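Local atomic coordinates of putative antibiotic biosynthesis monooxygenase (Bacteroides thetaiotaomicron, PDB entry 3KKF), a protein that is probably a monooxygenase of the antibiotic biosynthesis family, acting on a substrate not yet known, and binds calcium ions. Residues K68-A72 with T73-K77. Residues are numbered along the deposited sequence; the frame is centred on the assembly and turned at random. Where two conformers were deposited one is given.
Sequences KSHIA and TPHFK. With ACT (acetate ion), chain D.
The backbone of H70 to T73 folds back so that T73 N donates to H70 O at 3.1 Å, turning the chain from helix 64-71 into helix 74-83, which together fill the place of the second helix of the ferredoxin-like fold characteristic of dimeric alpha-beta barrels. T73 is the N-cap of helix 74-83. Its chi1 of 66° turns the hydroxyl back over its own backbone, where OG1 can work in two directions: it donates to H70 O over 2.8 Å, in the carbonyl plane, and accepts from F76 N at 3.1 Å. Threonine suits the place because one hydroxyl thus bonds both to H70 O of the first helix and to the F76 amide in the first turn of the second, while P74, in that same turn, has no amide hydrogen needing a partner. H70 O is gripped by two donors, T73 N coming from above the carbonyl plane. A water donates to both I71 O and T73 O, bridging the turn on the backbone. F76 lays its ring against H70 and I71 of the first helix, CG anti to the backbone N (chi1 -178°), and I71 CG2 sits over one ring face, a CH-pi contact 4.0 Å from the centroid. The H70 ring meets that of F76 obliquely, planes at 57°. H70 ND1 and H75 NE2 are both hydrogen-bonded to E37 OE2, just beyond helix 19-36, which probably fixes the rotation of the H70 imidazole. The other nitrogen, H70 NE2, donates at 2.8 Å to OXT of an acetate, probably from the crystallisation liquor, with the oxygen at the ring's edge.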
ATOM      1  N   LYS A  68      -9.830  10.019  13.616  1.00 11.44           N
ATOM      2  CA  LYS A  68     -10.558   9.899  14.869  0.50 11.99           C
ATOM      3  C   LYS A  68     -12.059   9.830  14.620  1.00 11.43           C
ATOM      4  O   LYS A  68     -12.756   9.050  15.283  1.00 12.60           O
ATOM      5  CB  LYS A  68     -10.183  11.007  15.861  0.50 12.85           C
ATOM      6  CG  LYS A  68      -8.791  10.877  16.358  0.50 14.87           C
ATOM      7  CD  LYS A  68      -8.528   9.502  16.923  0.50 18.26           C
ATOM      8  CE  LYS A  68      -7.172   9.398  17.482  0.50 20.24           C
ATOM      9  NZ  LYS A  68      -7.020  10.346  18.581  0.50 22.47           N
ATOM     10  N   SER A  69     -12.560  10.585  13.664  1.00 10.95           N
ATOM     11  CA  SER A  69     -13.982  10.503  13.326  1.00 11.12           C
ATOM     12  C   SER A  69     -14.333   9.090  12.755  1.00 10.44           C
ATOM     13  O   SER A  69     -15.355   8.484  13.124  1.00 10.93           O
ATOM     14  CB  SER A  69     -14.367  11.585  12.316  1.00 11.61           C
ATOM     15  OG  SER A  69     -15.758  11.552  12.016  1.00 12.39           O
ATOM     16  N   HIS A  70     -13.474   8.588  11.872  1.00  9.73           N
ATOM     17  CA  HIS A  70     -13.659   7.277  11.270  1.00  9.82           C
ATOM     18  C   HIS A  70     -13.820   6.149  12.306  1.00  9.95           C
ATOM     19  O   HIS A  70     -14.736   5.316  12.188  1.00 10.45           O
ATOM     20  CB  HIS A  70     -12.469   6.976  10.339  1.00  9.71           C
ATOM     21  CG  HIS A  70     -12.457   5.587   9.788  1.00  9.76           C
ATOM     22  ND1 HIS A  70     -13.403   5.128   8.896  1.00  9.66           N
ATOM     23  CD2 HIS A  70     -11.591   4.554   9.987  1.00 10.01           C
ATOM     24  CE1 HIS A  70     -13.122   3.877   8.592  1.00 10.84           C
ATOM     25  NE2 HIS A  70     -12.030   3.508   9.233  1.00 11.10           N
ATOM     26  N   ILE A  71     -12.956   6.129  13.325  1.00 10.39           N
ATOM     27  CA  ILE A  71     -13.015   5.048  14.301  1.00 11.73           C
ATOM     28  C   ILE A  71     -14.177   5.185  15.300  1.00 11.96           C
ATOM     29  O   ILE A  71     -14.414   4.266  16.087  1.00 13.45           O
ATOM     30  CB  ILE A  71     -11.661   4.791  14.987  1.00 11.89           C
ATOM     31  CG1 ILE A  71     -11.265   5.958  15.915  1.00 12.82           C
ATOM     32  CG2 ILE A  71     -10.607   4.467  13.942  1.00 13.08           C
ATOM     33  CD1 ILE A  71      -9.945   5.705  16.712  1.00 14.93           C
ATOM     34  N   ALA A  72     -14.899   6.304  15.260  1.00 12.20           N
ATOM     35  CA  ALA A  72     -16.125   6.484  16.046  1.00 12.16           C
ATOM     36  C   ALA A  72     -17.403   6.137  15.258  1.00 11.97           C
ATOM     37  O   ALA A  72     -18.517   6.129  15.830  1.00 13.17           O
ATOM     38  CB  ALA A  72     -16.210   7.923  16.543  1.00 12.90           C
ATOM     39  N   THR A  73     -17.273   5.828  13.964  1.00 11.38           N
ATOM     40  CA  THR A  73     -18.465   5.567  13.148  1.00 11.31           C
ATOM     41  C   THR A  73     -19.127   4.203  13.460  1.00 11.30           C
ATOM     42  O   THR A  73     -18.439   3.235  13.874  1.00 12.15           O
ATOM     43  CB  THR A  73     -18.169   5.594  11.642  1.00 11.03           C
ATOM     44  OG1 THR A  73     -17.299   4.512  11.304  1.00 11.21           O
ATOM     45  CG2 THR A  73     -17.611   6.912  11.184  1.00 10.95           C
ATOM     46  N   PRO A  74     -20.465   4.106  13.253  1.00 11.87           N
ATOM     47  CA  PRO A  74     -21.096   2.818  13.469  1.00 11.95           C
ATOM     48  C   PRO A  74     -20.553   1.723  12.539  1.00 11.75           C
ATOM     49  O   PRO A  74     -20.470   0.554  12.948  1.00 12.61           O
ATOM     50  CB  PRO A  74     -22.564   3.104  13.193  1.00 12.70           C
ATOM     51  CG  PRO A  74     -22.733   4.522  13.524  1.00 13.20           C
ATOM     52  CD  PRO A  74     -21.471   5.177  13.081  1.00 12.26           C
ATOM     53  N   HIS A  75     -20.187   2.071  11.311  1.00 11.86           N
ATOM     54  CA  HIS A  75     -19.677   1.052  10.394  1.00 11.53           C
ATOM     55  C   HIS A  75     -18.299   0.531  10.842  1.00 11.40           C
ATOM     56  O   HIS A  75     -18.044  -0.658  10.778  1.00 11.29           O
ATOM     57  CB  HIS A  75     -19.707   1.505   8.927  1.00 11.45           C
ATOM     58  CG  HIS A  75     -19.008   2.790   8.647  1.00 11.29           C
ATOM     59  ND1 HIS A  75     -19.621   4.025   8.790  1.00 11.78           N
ATOM     60  CD2 HIS A  75     -17.760   3.038   8.191  1.00 10.89           C
ATOM     61  CE1 HIS A  75     -18.779   4.973   8.424  1.00 11.60           C
ATOM     62  NE2 HIS A  75     -17.643   4.400   8.055  1.00 11.56           N
ATOM     63  N   PHE A  76     -17.409   1.412  11.298  1.00 11.26           N
ATOM     64  CA  PHE A  76     -16.136   0.937  11.836  1.00 11.89           C
ATOM     65  C   PHE A  76     -16.389   0.049  13.065  1.00 11.91           C
ATOM     66  O   PHE A  76     -15.757  -0.993  13.216  1.00 12.83           O
ATOM     67  CB  PHE A  76     -15.200   2.092  12.214  1.00 11.95           C
ATOM     68  CG  PHE A  76     -13.883   1.615  12.719  1.00 12.16           C
ATOM     69  CD1 PHE A  76     -12.931   1.138  11.840  1.00 11.55           C
ATOM     70  CD2 PHE A  76     -13.628   1.545  14.083  1.00 12.41           C
ATOM     71  CE1 PHE A  76     -11.730   0.655  12.298  1.00 12.89           C
ATOM     72  CE2 PHE A  76     -12.407   1.053  14.545  1.00 13.64           C
ATOM     73  CZ  PHE A  76     -11.473   0.613  13.643  1.00 13.71           C
ATOM     74  N   LYS A  77     -17.312   0.457  13.935  1.00 12.85           N
ATOM     75  CA  LYS A  77     -17.681  -0.309  15.166  0.50 13.59           C
ATOM     76  C   LYS A  77     -18.128  -1.735  14.819  1.00 13.65           C
ATOM     77  O   LYS A  77     -17.746  -2.705  15.471  1.00 13.53           O
ATOM     78  CB  LYS A  77     -18.840   0.420  15.917  0.50 14.17           C
ATOM     79  CG  LYS A  77     -19.346  -0.265  17.262  0.50 16.02           C
ATOM     80  CD  LYS A  77     -20.621   0.451  17.822  0.50 17.78           C
ATOM     81  CE  LYS A  77     -20.933   0.078  19.271  0.50 19.59           C
ATOM     82  NZ  LYS A  77     -20.007   0.755  20.238  0.50 21.24           N
TER
HETATM   83  C   ACT D 203     -10.355   0.160   8.547  1.00 18.47           C
HETATM   84  O   ACT D 203      -9.504   0.398   9.403  1.00 19.14           O
HETATM   85  OXT ACT D 203     -11.319   0.924   8.483  1.00 17.38           O
HETATM   86  CH3 ACT D 203     -10.217  -0.981   7.620  1.00 19.13           C
HETATM   87  O   HOH W   1     -16.810   3.101  16.336  0.50 18.15           O